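Long-range contacts in putative superoxide reductase (Thermotoga maritima, PDB 3QZB), which probably reduces superoxide to hydrogen peroxide at an iron centre, using electrons delivered by rubredoxin: residues V45-T50 with T111-N116; I68-Q73 with Y81-Y86; F88-E93 with G101-E106; G119-L124 with Q137-E142. All blocks are in the same frame, centred on the assembly; numbering follows the deposited sequence.

Interaction 1. Residues V45-T50 with T111-N116; sequences VQIVVT and TVVKLN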
loop_
_atom_site.group_PDB
_atom_site.type_symbol
_atom_site.label_atom_id
_atom_site.label_comp_id
_atom_site.label_asym_id
_atom_site.label_seq_id
_atom_site.Cartn_x
_atom_site.Cartn_y
_atom_site.Cartn_z
ATOM N N VAL A 45 -1.129 22.127 -4.787
ATOM C CA VAL A 45 -0.446 21.876 -6.055
ATOM C C VAL A 45 -0.978 20.535 -6.586
ATOM O O VAL A 45 -0.882 19.530 -5.915
ATOM C CB VAL A 45 1.099 21.790 -5.885
ATOM C CG1 VAL A 45 1.779 21.535 -7.243
ATOM C CG2 VAL A 45 1.683 22.996 -5.181
ATOM N N GLN A 46 -1.467 20.538 -7.824
ATOM C CA GLN A 46 -1.851 19.320 -8.517
ATOM C C GLN A 46 -0.636 18.698 -9.181
ATOM O O GLN A 46 0.041 19.347 -9.966
ATOM C CB GLN A 46 -2.859 19.642 -9.595
ATOM C CG GLN A 46 -4.021 20.489 -9.242
ATOM C CD GLN A 46 -4.952 19.819 -8.323
ATOM O OE1 GLN A 46 -5.288 20.374 -7.231
ATOM N NE2 GLN A 46 -5.441 18.665 -8.694
ATOM N N ILE A 47 -0.372 17.432 -8.875
ATOM C CA ILE A 47 0.622 16.634 -9.556
ATOM C C ILE A 47 -0.067 15.441 -10.209
ATOM O O ILE A 47 -0.718 14.640 -9.558
ATOM C CB ILE A 47 1.708 16.126 -8.587
ATOM C CG1 ILE A 47 2.400 17.276 -7.858
ATOM C CG2 ILE A 47 2.723 15.254 -9.324
ATOM C CD1 ILE A 47 3.351 16.783 -6.722
ATOM N N VAL A 48 0.030 15.420 -11.547
ATOM C CA VAL A 48 -0.499 14.286 -12.323
ATOM C C VAL A 48 0.685 13.429 -12.729
ATOM O O VAL A 48 1.720 13.928 -13.198
ATOM C CB VAL A 48 -1.278 14.747 -13.572
ATOM C CG1 VAL A 48 -1.971 13.540 -14.225
ATOM C CG2 VAL A 48 -2.300 15.809 -13.217
ATOM N N VAL A 49 0.547 12.112 -12.546
ATOM C CA VAL A 49 1.576 11.182 -13.046
ATOM C C VAL A 49 0.850 10.099 -13.862
ATOM O O VAL A 49 -0.157 9.562 -13.428
ATOM C CB VAL A 49 2.396 10.539 -11.936
ATOM C CG1 VAL A 49 3.528 9.734 -12.536
ATOM C CG2 VAL A 49 2.926 11.577 -10.945
ATOM N N THR A 50 1.371 9.855 -15.067
ATOM C CA THR A 50 0.754 8.924 -16.021
ATOM C C THR A 50 1.802 8.014 -16.621
ATOM O O THR A 50 2.832 8.463 -17.085
ATOM C CB THR A 50 0.091 9.718 -17.161
ATOM O OG1 THR A 50 -0.779 10.728 -16.613
ATOM C CG2 THR A 50 -0.697 8.815 -18.099
ATOM N N THR A 111 -2.588 13.656 -7.531
ATOM C CA THR A 111 -2.394 13.873 -6.093
ATOM C C THR A 111 -2.146 15.363 -5.866
ATOM O O THR A 111 -1.775 16.101 -6.786
ATOM C CB THR A 111 -1.243 12.981 -5.595
ATOM O OG1 THR A 111 -1.144 12.984 -4.173
ATOM C CG2 THR A 111 0.088 13.340 -6.128
ATOM N N VAL A 112 -2.488 15.802 -4.656
ATOM C CA VAL A 112 -2.446 17.212 -4.318
ATOM C C VAL A 112 -1.520 17.359 -3.096
ATOM O O VAL A 112 -1.680 16.653 -2.108
ATOM C CB VAL A 112 -3.832 17.745 -3.987
ATOM C CG1 VAL A 112 -3.754 19.211 -3.547
ATOM C CG2 VAL A 112 -4.764 17.582 -5.165
ATOM N N VAL A 113 -0.568 18.257 -3.223
ATOM C CA VAL A 113 0.401 18.518 -2.132
ATOM C C VAL A 113 0.389 20.015 -1.791
ATOM O O VAL A 113 -0.090 20.844 -2.550
ATOM C CB VAL A 113 1.832 18.118 -2.500
ATOM C CG1 VAL A 113 1.920 16.593 -2.700
ATOM C CG2 VAL A 113 2.377 18.854 -3.714
ATOM N N LYS A 114 0.864 20.298 -0.585
ATOM C CA LYS A 114 1.200 21.664 -0.168
ATOM C C LYS A 114 2.678 21.642 0.159
ATOM O O LYS A 114 3.115 20.840 0.989
ATOM C CB LYS A 114 0.379 22.071 1.024
ATOM C CG LYS A 114 -1.085 22.213 0.793
ATOM C CD LYS A 114 -1.808 22.553 2.054
ATOM C CE LYS A 114 -3.282 22.825 1.917
ATOM N NZ LYS A 114 -3.820 23.330 3.227
ATOM N N LEU A 115 3.448 22.502 -0.509
ATOM C CA LEU A 115 4.886 22.560 -0.338
ATOM C C LEU A 115 5.295 23.874 0.324
ATOM O O LEU A 115 4.751 24.932 0.011
ATOM C CB LEU A 115 5.642 22.461 -1.669
ATOM C CG LEU A 115 5.325 21.244 -2.513
ATOM C CD1 LEU A 115 5.931 21.385 -3.883
ATOM C CD2 LEU A 115 5.712 19.966 -1.807
ATOM N N ASN A 116 6.292 23.823 1.193
ATOM C CA ASN A 116 6.784 25.080 1.706
ATOM C C ASN A 116 8.218 25.358 1.508
ATOM O O ASN A 116 8.689 26.423 1.922
ATOM C CB ASN A 116 6.291 25.309 3.102
ATOM C CG ASN A 116 6.827 24.299 4.010
ATOM O OD1 ASN A 116 7.996 24.339 4.359
ATOM N ND2 ASN A 116 5.989 23.365 4.411
#

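Interaction 2. Residues I68-Q73 with Y81-Y86; sequences IKVFFQ and YEVGRY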
loop_
_atom_site.group_PDB
_atom_site.type_symbol
_atom_site.label_atom_id
_atom_site.label_comp_id
_atom_site.label_asym_id
_atom_site.label_seq_id
_atom_site.Cartn_x
_atom_site.Cartn_y
_atom_site.Cartn_z
ATOM N N ILE A 68 2.154 3.763 -9.055
ATOM C CA ILE A 68 3.038 4.916 -9.116
ATOM C C ILE A 68 3.227 5.367 -7.664
ATOM O O ILE A 68 2.241 5.387 -6.905
ATOM C CB ILE A 68 2.393 6.038 -9.924
ATOM C CG1 ILE A 68 2.401 5.711 -11.421
ATOM C CG2 ILE A 68 3.080 7.403 -9.640
ATOM C CD1 ILE A 68 1.392 6.521 -12.218
ATOM N N LYS A 69 4.453 5.712 -7.282
ATOM C CA LYS A 69 4.661 6.458 -6.050
ATOM C C LYS A 69 5.395 7.698 -6.370
ATOM O O LYS A 69 6.099 7.807 -7.379
ATOM C CB LYS A 69 5.239 5.604 -4.911
ATOM C CG LYS A 69 6.620 5.089 -5.125
ATOM C CD LYS A 69 7.184 4.377 -3.891
ATOM C CE LYS A 69 6.338 3.274 -3.281
ATOM N NZ LYS A 69 5.897 2.202 -4.248
ATOM N N VAL A 70 5.233 8.710 -5.505
ATOM C CA VAL A 70 5.838 10.013 -5.690
ATOM C C VAL A 70 6.638 10.332 -4.429
ATOM O O VAL A 70 6.182 10.104 -3.324
ATOM C CB VAL A 70 4.795 11.067 -5.943
ATOM C CG1 VAL A 70 5.396 12.510 -5.991
ATOM C CG2 VAL A 70 4.006 10.770 -7.249
ATOM N N PHE A 71 7.848 10.825 -4.636
ATOM C CA PHE A 71 8.704 11.339 -3.586
ATOM C C PHE A 71 8.929 12.846 -3.817
ATOM O O PHE A 71 8.953 13.316 -4.954
ATOM C CB PHE A 71 10.060 10.631 -3.562
ATOM C CG PHE A 71 9.951 9.173 -3.124
ATOM C CD1 PHE A 71 10.033 8.831 -1.780
ATOM C CD2 PHE A 71 9.815 8.162 -4.070
ATOM C CE1 PHE A 71 9.918 7.540 -1.378
ATOM C CE2 PHE A 71 9.722 6.813 -3.674
ATOM C CZ PHE A 71 9.797 6.516 -2.332
ATOM N N PHE A 72 9.185 13.529 -2.713
ATOM C CA PHE A 72 9.626 14.914 -2.749
ATOM C C PHE A 72 10.990 14.997 -2.066
ATOM O O PHE A 72 11.155 14.522 -0.942
ATOM C CB PHE A 72 8.637 15.833 -2.062
ATOM C CG PHE A 72 8.987 17.283 -2.159
ATOM C CD1 PHE A 72 8.965 17.942 -3.374
ATOM C CD2 PHE A 72 9.394 18.021 -1.055
ATOM C CE1 PHE A 72 9.301 19.286 -3.490
ATOM C CE2 PHE A 72 9.731 19.339 -1.183
ATOM C CZ PHE A 72 9.667 19.978 -2.387
ATOM N N GLN A 73 11.936 15.638 -2.752
ATOM C CA GLN A 73 13.304 15.830 -2.265
ATOM C C GLN A 73 13.499 17.332 -2.025
ATOM O O GLN A 73 13.651 18.066 -3.011
ATOM C CB GLN A 73 14.314 15.293 -3.272
ATOM C CG GLN A 73 15.646 14.899 -2.671
ATOM C CD GLN A 73 16.387 16.075 -2.121
ATOM O OE1 GLN A 73 16.757 16.977 -2.883
ATOM N NE2 GLN A 73 16.628 16.089 -0.831
ATOM N N TYR A 81 11.005 12.175 0.833
ATOM C CA TYR A 81 9.793 11.986 1.552
ATOM C C TYR A 81 8.775 11.395 0.615
ATOM O O TYR A 81 8.581 11.901 -0.491
ATOM C CB TYR A 81 9.275 13.299 2.197
ATOM C CG TYR A 81 10.345 13.912 3.069
ATOM C CD1 TYR A 81 10.493 13.548 4.372
ATOM C CD2 TYR A 81 11.331 14.686 2.511
ATOM C CE1 TYR A 81 11.566 14.032 5.136
ATOM C CE2 TYR A 81 12.362 15.160 3.263
ATOM C CZ TYR A 81 12.473 14.844 4.588
ATOM O OH TYR A 81 13.541 15.299 5.350
ATOM N N GLU A 82 8.131 10.307 1.038
ATOM C CA GLU A 82 7.119 9.657 0.213
ATOM C C GLU A 82 5.850 10.504 0.264
ATOM O O GLU A 82 5.178 10.599 1.284
ATOM C CB GLU A 82 6.833 8.234 0.713
ATOM C CG GLU A 82 5.976 7.425 -0.287
ATOM C CD GLU A 82 5.746 6.004 0.154
ATOM O OE1 GLU A 82 5.166 5.828 1.258
ATOM O OE2 GLU A 82 6.118 5.070 -0.613
ATOM N N VAL A 83 5.553 11.157 -0.832
ATOM C CA VAL A 83 4.303 11.902 -0.986
ATOM C C VAL A 83 3.094 10.963 -0.957
ATOM O O VAL A 83 2.096 11.227 -0.327
ATOM C CB VAL A 83 4.341 12.734 -2.283
ATOM C CG1 VAL A 83 2.978 13.267 -2.705
ATOM C CG2 VAL A 83 5.364 13.865 -2.143
ATOM N N GLY A 84 3.226 9.806 -1.637
ATOM C CA GLY A 84 2.148 8.854 -1.676
ATOM C C GLY A 84 2.520 7.654 -2.531
ATOM O O GLY A 84 3.458 7.706 -3.266
ATOM N N ARG A 85 1.719 6.594 -2.348
ATOM C CA ARG A 85 1.758 5.409 -3.206
ATOM C C ARG A 85 0.346 5.237 -3.709
ATOM O O ARG A 85 -0.627 5.276 -2.918
ATOM C CB ARG A 85 2.227 4.168 -2.436
ATOM C CG ARG A 85 2.164 2.871 -3.291
ATOM C CD ARG A 85 2.702 1.712 -2.516
ATOM N NE ARG A 85 2.383 0.392 -3.060
ATOM C CZ ARG A 85 3.285 -0.547 -3.398
ATOM N NH1 ARG A 85 4.578 -0.275 -3.608
ATOM N NH2 ARG A 85 2.858 -1.798 -3.581
ATOM N N TYR A 86 0.218 5.050 -5.026
ATOM C CA TYR A 86 -1.084 5.048 -5.708
ATOM C C TYR A 86 -1.170 3.746 -6.517
ATOM O O TYR A 86 -0.427 3.570 -7.495
ATOM C CB TYR A 86 -1.180 6.297 -6.617
ATOM C CG TYR A 86 -0.764 7.579 -5.904
ATOM C CD1 TYR A 86 -1.650 8.212 -5.019
ATOM C CD2 TYR A 86 0.518 8.064 -6.016
ATOM C CE1 TYR A 86 -1.233 9.352 -4.266
ATOM C CE2 TYR A 86 0.907 9.188 -5.287
ATOM C CZ TYR A 86 0.068 9.813 -4.422
ATOM O OH TYR A 86 0.529 10.918 -3.734
#

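Interaction 3. Residues F88-E93 with G101-E106; sequences FNAHGE and GAVYTE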
loop_
_atom_site.group_PDB
_atom_site.type_symbol
_atom_site.label_atom_id
_atom_site.label_comp_id
_atom_site.label_asym_id
_atom_site.label_seq_id
_atom_site.Cartn_x
_atom_site.Cartn_y
_atom_site.Cartn_z
ATOM N N PHE A 88 -3.049 0.685 -8.615
ATOM C CA PHE A 88 -4.030 0.459 -9.685
ATOM C C PHE A 88 -4.315 -1.039 -9.670
ATOM O O PHE A 88 -3.439 -1.786 -10.162
ATOM C CB PHE A 88 -3.459 0.935 -11.016
ATOM C CG PHE A 88 -2.823 2.300 -10.907
ATOM C CD1 PHE A 88 -3.581 3.413 -10.493
ATOM C CD2 PHE A 88 -1.498 2.489 -11.184
ATOM C CE1 PHE A 88 -2.955 4.654 -10.355
ATOM C CE2 PHE A 88 -0.917 3.728 -11.013
ATOM C CZ PHE A 88 -1.653 4.809 -10.603
ATOM N N ASN A 89 -5.430 -1.454 -9.064
ATOM C CA ASN A 89 -5.545 -2.817 -8.620
ATOM C C ASN A 89 -6.567 -3.682 -9.335
ATOM O O ASN A 89 -6.738 -4.845 -8.987
ATOM C CB ASN A 89 -5.733 -2.886 -7.109
ATOM C CG ASN A 89 -4.504 -2.410 -6.355
ATOM O OD1 ASN A 89 -3.420 -2.356 -6.941
ATOM N ND2 ASN A 89 -4.657 -2.054 -5.071
ATOM N N ALA A 90 -7.260 -3.136 -10.340
ATOM C CA ALA A 90 -8.202 -3.909 -11.142
ATOM C C ALA A 90 -7.660 -4.049 -12.547
ATOM O O ALA A 90 -7.275 -3.043 -13.167
ATOM C CB ALA A 90 -9.566 -3.233 -11.166
ATOM N N HIS A 91 -7.615 -5.286 -13.043
ATOM C CA HIS A 91 -7.033 -5.579 -14.348
ATOM C C HIS A 91 -7.856 -6.625 -15.103
ATOM O O HIS A 91 -7.280 -7.460 -15.797
ATOM C CB HIS A 91 -5.565 -5.991 -14.261
ATOM C CG HIS A 91 -4.778 -5.116 -13.346
ATOM N ND1 HIS A 91 -4.387 -3.844 -13.680
ATOM C CD2 HIS A 91 -4.381 -5.328 -12.088
ATOM C CE1 HIS A 91 -3.778 -3.305 -12.630
ATOM N NE2 HIS A 91 -3.748 -4.198 -11.665
ATOM N N GLY A 92 -9.173 -6.567 -14.971
ATOM C CA GLY A 92 -10.048 -7.472 -15.745
ATOM C C GLY A 92 -10.171 -8.885 -15.205
ATOM O O GLY A 92 -10.787 -9.727 -15.872
ATOM N N GLU A 93 -9.580 -9.190 -14.070
ATOM C CA GLU A 93 -9.679 -10.492 -13.446
ATOM C C GLU A 93 -11.088 -10.813 -13.062
ATOM O O GLU A 93 -11.800 -9.923 -12.596
ATOM C CB GLU A 93 -8.846 -10.503 -12.168
ATOM C CG GLU A 93 -7.450 -10.024 -12.413
ATOM C CD GLU A 93 -7.227 -8.544 -12.160
ATOM O OE1 GLU A 93 -8.202 -7.778 -12.075
ATOM O OE2 GLU A 93 -6.051 -8.131 -12.101
ATOM N N GLY A 101 -13.399 -9.503 -16.756
ATOM C CA GLY A 101 -14.023 -8.850 -15.612
ATOM C C GLY A 101 -14.573 -7.455 -15.957
ATOM O O GLY A 101 -14.352 -6.882 -17.045
ATOM N N ALA A 102 -15.276 -6.894 -14.998
ATOM C CA ALA A 102 -16.027 -5.653 -15.197
ATOM C C ALA A 102 -15.191 -4.381 -15.122
ATOM O O ALA A 102 -15.733 -3.346 -15.484
ATOM C CB ALA A 102 -17.131 -5.574 -14.180
ATOM N N VAL A 103 -13.972 -4.449 -14.568
ATOM C CA VAL A 103 -13.306 -3.200 -14.183
ATOM C C VAL A 103 -11.802 -3.288 -14.374
ATOM O O VAL A 103 -11.125 -4.297 -14.057
ATOM C CB VAL A 103 -13.651 -2.758 -12.750
ATOM C CG1 VAL A 103 -13.424 -3.877 -11.714
ATOM C CG2 VAL A 103 -12.957 -1.460 -12.323
ATOM N N TYR A 104 -11.236 -2.175 -14.859
ATOM C CA TYR A 104 -9.796 -1.944 -15.024
ATOM C C TYR A 104 -9.441 -0.594 -14.441
ATOM O O TYR A 104 -10.170 0.369 -14.660
ATOM C CB TYR A 104 -9.394 -1.907 -16.512
ATOM C CG TYR A 104 -9.676 -3.208 -17.260
ATOM C CD1 TYR A 104 -10.957 -3.538 -17.675
ATOM C CD2 TYR A 104 -8.657 -4.085 -17.533
ATOM C CE1 TYR A 104 -11.222 -4.739 -18.322
ATOM C CE2 TYR A 104 -8.922 -5.292 -18.210
ATOM C CZ TYR A 104 -10.213 -5.627 -18.572
ATOM O OH TYR A 104 -10.413 -6.833 -19.230
ATOM N N THR A 105 -8.297 -0.513 -13.756
ATOM C CA THR A 105 -7.789 0.755 -13.229
ATOM C C THR A 105 -6.582 1.163 -14.051
ATOM O O THR A 105 -5.576 0.430 -14.111
ATOM C CB THR A 105 -7.370 0.646 -11.769
ATOM O OG1 THR A 105 -8.405 -0.049 -11.070
ATOM C CG2 THR A 105 -7.106 2.054 -11.224
ATOM N N GLU A 106 -6.674 2.335 -14.697
ATOM C CA GLU A 106 -5.594 2.837 -15.516
ATOM C C GLU A 106 -4.494 3.487 -14.689
ATOM O O GLU A 106 -4.764 4.054 -13.630
ATOM C CB GLU A 106 -6.094 3.830 -16.574
ATOM C CG GLU A 106 -7.076 3.198 -17.588
ATOM C CD GLU A 106 -6.361 2.203 -18.485
ATOM O OE1 GLU A 106 -5.538 2.658 -19.280
ATOM O OE2 GLU A 106 -6.570 0.987 -18.380
HETATM O O HOH W 1 -12.390 -6.797 -13.563
#

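Interaction 4. Residues G119-L124 with Q137-E142; sequences GTIIAL and QKITVE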
loop_
_atom_site.group_PDB
_atom_site.type_symbol
_atom_site.label_atom_id
_atom_site.label_comp_id
_atom_site.label_asym_id
_atom_site.label_seq_id
_atom_site.Cartn_x
_atom_site.Cartn_y
_atom_site.Cartn_z
ATOM N N GLY A 119 12.123 22.019 -4.202
ATOM C CA GLY A 119 12.657 20.698 -4.237
ATOM C C GLY A 119 12.468 20.040 -5.577
ATOM O O GLY A 119 12.286 20.736 -6.579
ATOM N N THR A 120 12.548 18.715 -5.572
ATOM C CA THR A 120 12.416 17.873 -6.745
ATOM C C THR A 120 11.348 16.848 -6.512
ATOM O O THR A 120 11.321 16.187 -5.479
ATOM C CB THR A 120 13.727 17.204 -7.096
ATOM O OG1 THR A 120 14.745 18.197 -7.253
ATOM C CG2 THR A 120 13.658 16.410 -8.383
ATOM N N ILE A 121 10.433 16.722 -7.484
ATOM C CA ILE A 121 9.412 15.663 -7.521
ATOM C C ILE A 121 10.024 14.456 -8.252
ATOM O O ILE A 121 10.552 14.626 -9.349
ATOM C CB ILE A 121 8.137 16.147 -8.247
ATOM C CG1 ILE A 121 7.527 17.374 -7.591
ATOM C CG2 ILE A 121 7.120 14.989 -8.391
ATOM C CD1 ILE A 121 6.547 18.148 -8.498
ATOM N N ILE A 122 9.968 13.280 -7.659
ATOM C CA ILE A 122 10.443 12.028 -8.241
ATOM C C ILE A 122 9.260 11.067 -8.340
ATOM O O ILE A 122 8.562 10.828 -7.362
ATOM C CB ILE A 122 11.588 11.408 -7.433
ATOM C CG1 ILE A 122 12.788 12.369 -7.249
ATOM C CG2 ILE A 122 12.064 10.125 -8.122
ATOM C CD1 ILE A 122 13.815 11.846 -6.248
ATOM N N ALA A 123 9.011 10.561 -9.542
ATOM C CA ALA A 123 7.986 9.548 -9.770
ATOM C C ALA A 123 8.686 8.193 -10.002
ATOM O O ALA A 123 9.676 8.116 -10.748
ATOM C CB ALA A 123 7.144 9.903 -10.994
ATOM N N LEU A 124 8.142 7.179 -9.342
ATOM C CA LEU A 124 8.611 5.790 -9.501
ATOM C C LEU A 124 7.389 4.962 -9.838
ATOM O O LEU A 124 6.365 5.021 -9.161
ATOM C CB LEU A 124 9.219 5.314 -8.206
ATOM C CG LEU A 124 9.871 3.911 -8.200
ATOM C CD1 LEU A 124 11.116 3.876 -8.969
ATOM C CD2 LEU A 124 10.076 3.431 -6.761
ATOM N N GLN A 137 11.382 15.991 -11.743
ATOM C CA GLN A 137 11.132 17.372 -12.195
ATOM C C GLN A 137 11.343 18.298 -10.996
ATOM O O GLN A 137 10.780 18.072 -9.941
ATOM C CB GLN A 137 9.635 17.504 -12.692
ATOM C CG GLN A 137 9.228 18.708 -13.299
ATOM C CD GLN A 137 8.018 18.457 -14.008
ATOM O OE1 GLN A 137 7.959 17.539 -14.870
ATOM N NE2 GLN A 137 7.044 19.214 -13.698
ATOM N N LYS A 138 12.069 19.396 -11.220
ATOM C CA LYS A 138 12.196 20.435 -10.211
ATOM C C LYS A 138 10.888 21.200 -10.018
ATOM O O LYS A 138 10.152 21.407 -10.985
ATOM C CB LYS A 138 13.253 21.419 -10.657
ATOM C CG LYS A 138 13.819 22.343 -9.605
ATOM C CD LYS A 138 14.828 21.553 -8.715
ATOM C CE LYS A 138 15.374 22.364 -7.529
ATOM N NZ LYS A 138 14.265 22.988 -6.695
ATOM N N ILE A 139 10.643 21.665 -8.794
ATOM C CA ILE A 139 9.538 22.600 -8.506
ATOM C C ILE A 139 10.105 23.681 -7.585
ATOM O O ILE A 139 10.792 23.406 -6.599
ATOM C CB ILE A 139 8.276 21.907 -7.973
ATOM C CG1 ILE A 139 7.103 22.883 -7.887
ATOM C CG2 ILE A 139 8.599 21.153 -6.670
ATOM C CD1 ILE A 139 5.746 22.185 -7.752
ATOM N N THR A 140 9.781 24.924 -7.943
ATOM C CA THR A 140 10.242 26.083 -7.161
ATOM C C THR A 140 9.049 26.567 -6.333
ATOM O O THR A 140 7.917 26.701 -6.839
ATOM C CB THR A 140 10.703 27.186 -8.104
ATOM O OG1 THR A 140 11.830 26.708 -8.852
ATOM C CG2 THR A 140 11.106 28.438 -7.340
ATOM N N VAL A 141 9.281 26.843 -5.053
ATOM C CA VAL A 141 8.261 27.312 -4.141
ATOM C C VAL A 141 8.686 28.703 -3.673
ATOM O O VAL A 141 9.836 28.910 -3.269
ATOM C CB VAL A 141 8.123 26.355 -2.945
ATOM C CG1 VAL A 141 7.065 26.855 -1.986
ATOM C CG2 VAL A 141 7.794 24.922 -3.467
ATOM N N GLU A 142 7.780 29.642 -3.694
ATOM C CA GLU A 142 8.024 30.987 -3.171
ATOM C C GLU A 142 8.490 30.918 -1.737
ATOM O O GLU A 142 8.045 30.083 -0.945
ATOM C CB GLU A 142 6.776 31.845 -3.261
ATOM C CG GLU A 142 6.401 32.253 -4.664
ATOM C CD GLU A 142 5.257 33.192 -4.813
ATOM O OE1 GLU A 142 4.544 33.441 -3.825
ATOM O OE2 GLU A 142 5.030 33.628 -5.961
#

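Interaction 1. Residues V45-T50 with T111-N116
The flat amide of Q46 lies alongside V112, both side chains pointing the same way. One methyl, V112 CG2, meets the O-C-N end of the amide: it is 3.5 Å from Q46 OE1 and only slightly farther from NE2. A bend in the glutamine, with chi1 at -49° and chi2 at -68°, brings the amide back beside V112. Beneath it run two antiparallel strands in the three-stranded sheet of an immunoglobulin-like beta-sandwich. V45 with V113 and I47 with T111 are the hydrogen-bonded pairs, and Q46 with V112 is the non-hydrogen-bonded pair between them. The straightest bond is I47 N to T111 O, 2.8 Å, while V112 CA sends a CA-H...O contact to V45 O. The other face of the sheet carries V45, I47, T111 and V113 into the core, where V45 and L115 also rest on I139. L115 and its neighbours form an antiparallel ladder with the second subunit, continuing the sheet into that chain. T111 turns OG1 away from its own N (chi1 -171°) to hydrogen-bond Y86 OH, which leaves methyl CG2 for I47, 4.1 Å from CB. Next along, I47 slants over V113, CD1 to CG2 3.8 Å.

Interaction 2. Residues I68-Q73 with Y81-Y86
A beta hairpin with a classic beta bulge joins strands 65-74 and 81-87, and the bulge sits where V83 and G84 both face V70. V70 O accepts V83 N at 2.8 Å, a bent bond, and takes a second, weak one from G84 N. To make the bulge V83 drops to helical backbone angles (phi -65°, psi -42°), which shifts the register by one residue between V70 and F71. Its side chain lies beside that of V70, V70 CG1 to V83 CB 3.9 Å, and its CG2 touches F72 CB. G84 has no side chain, and the hydroxyl of Y86 occupies the side where one would project. That ring leans back along the hairpin, its CD2 3.3 Å from I68 O and its CE2 against V70 CG2, while the OH goes on to T111.

This face, with I68, V70, F72, V83 and Y86, packs into the immunoglobulin-like sandwich against strands 44-51 and 103-115. On the other face F71 meets the start of the E82 side chain, CE1 to CB 3.8 Å. K69 sets CG between N and the carbonyl carbon (chi1 66°), then curls so that NZ comes to the edge of the R85 guanidinium, 2.9 Å from NH1: two donors close together, not a hydrogen bond. Carboxylates probably offset this positive charge: R85 has salt bridges to E87 and to E82 of the third subunit, while E82 of the same chain, hydrogen-bonded to N89 of the second subunit, keeps OE2 4.6 Å from K69 NZ.

Interaction 3. Residues F88-E93 with G101-E106
The loop F88-E93 runs beside the start of strand 103-115 with a single bridge, H91 to Y104, and three backbone bonds. T105 N gives the straightest, to A90 O at 2.8 Å. G92 N reaches V103 O, and G92 O takes G101 N at 2.8 Å from above its carbonyl plane, drawing the two ends of the intervening loop together.

Y104 lays one face of its ring over G92, whose CA sits 3.8 Å from the ring centroid in a CH-pi contact. The positive phi of G92 (79°) and the nearness of Y104 OH both suit a residue without a side chain. A serine in place of Y104 would probably strip this aromatic cover from G92 and open a gap beside the turn. A90 CB fits between V103 CG1, at 3.9 Å, and T105 OG1. The F88 chi1 of -46° holds one ring face beneath E106 O, 3.4 Å from CD1, with T105 CG2 near the ring edge. T105 OG1 takes a weak bond from A90 N; its stronger hydrogen bond is with V83 O of the second subunit.

Around the contact, H91 ND1 bonds N59 and the H91 ring stacks on H64; the H91 side chain lies about 8 Å from that of the iron ligand H63. Residues 103-106 of strand 103-115 pair antiparallel with a strand of the second subunit, while the F88 ring packs on P107 and V109 farther along.

Interaction 4. Residues G119-L124 with Q137-E142
G119 O is gripped twice, by I139 N at 2.9 Å and by K138 NZ at 3.0 Å, the two donors arriving from opposite faces of its carbonyl plane. This is the far end of the beta hairpin formed by strands 119-127 and 131-141 in the immunoglobulin-like sandwich. Here G119 with I139 and I121 with Q137 are hydrogen-bonded pairs, and T120 with K138 is the non-hydrogen-bonded pair between them. The bond from I139 N is almost straight (177°), and G119 N returns one to I139 O.

On the core face I121 slants across I139, CG1 to CG2 4.0 Å, with both CD1 atoms near one another. A chi1 of -59° swings CG1 of I121 beside its own N and toward that partner. Cut back to an alanine, I121 would lose CG1 and CD1, which is likely to leave a gap beside I139 and between V70 and I33.

Farther out, strand 65-74 borders strand 119-127 on its other side, with backbone bonds between T120 and Q73 and between I122 and F71. I139 also rests on F72, and I33 and A35 cover I121 and Q137. D75 positions the lysine by a salt bridge to NZ, so the ammonium is shared between a carboxylate and a carbonyl. To reach both, the K138 chain bends at chi2 and chi4 and crosses T120 at about a right angle, its CD 3.7 Å from T120 OG1.

How the interactions relate
Interactions 1, 2 and 4 close on one another in the sandwich core, their centres 10 to 11 Å apart. Interaction 1 lies in one sheet and interactions 2 and 4 in the other: V113 CG1 meets V83 CG1 at 3.5 Å, V49 CG2 meets V70 CG2 at 3.9 Å, and I47 CD1 meets I121 CD1 at 3.9 Å. Within the second sheet K69 N probably bonds L124 O, 2.8 Å away. Interaction 3 stands apart, about 30 Å from interaction 4 centre to centre, yet F88 CE2 comes within 3.6 Å of I68 N. It shares strand 103-115 with interaction 1. The side chain of I68 is about 12 Å from the bound iron ion. The side chain of H91 is about 11 Å from the bound iron ion.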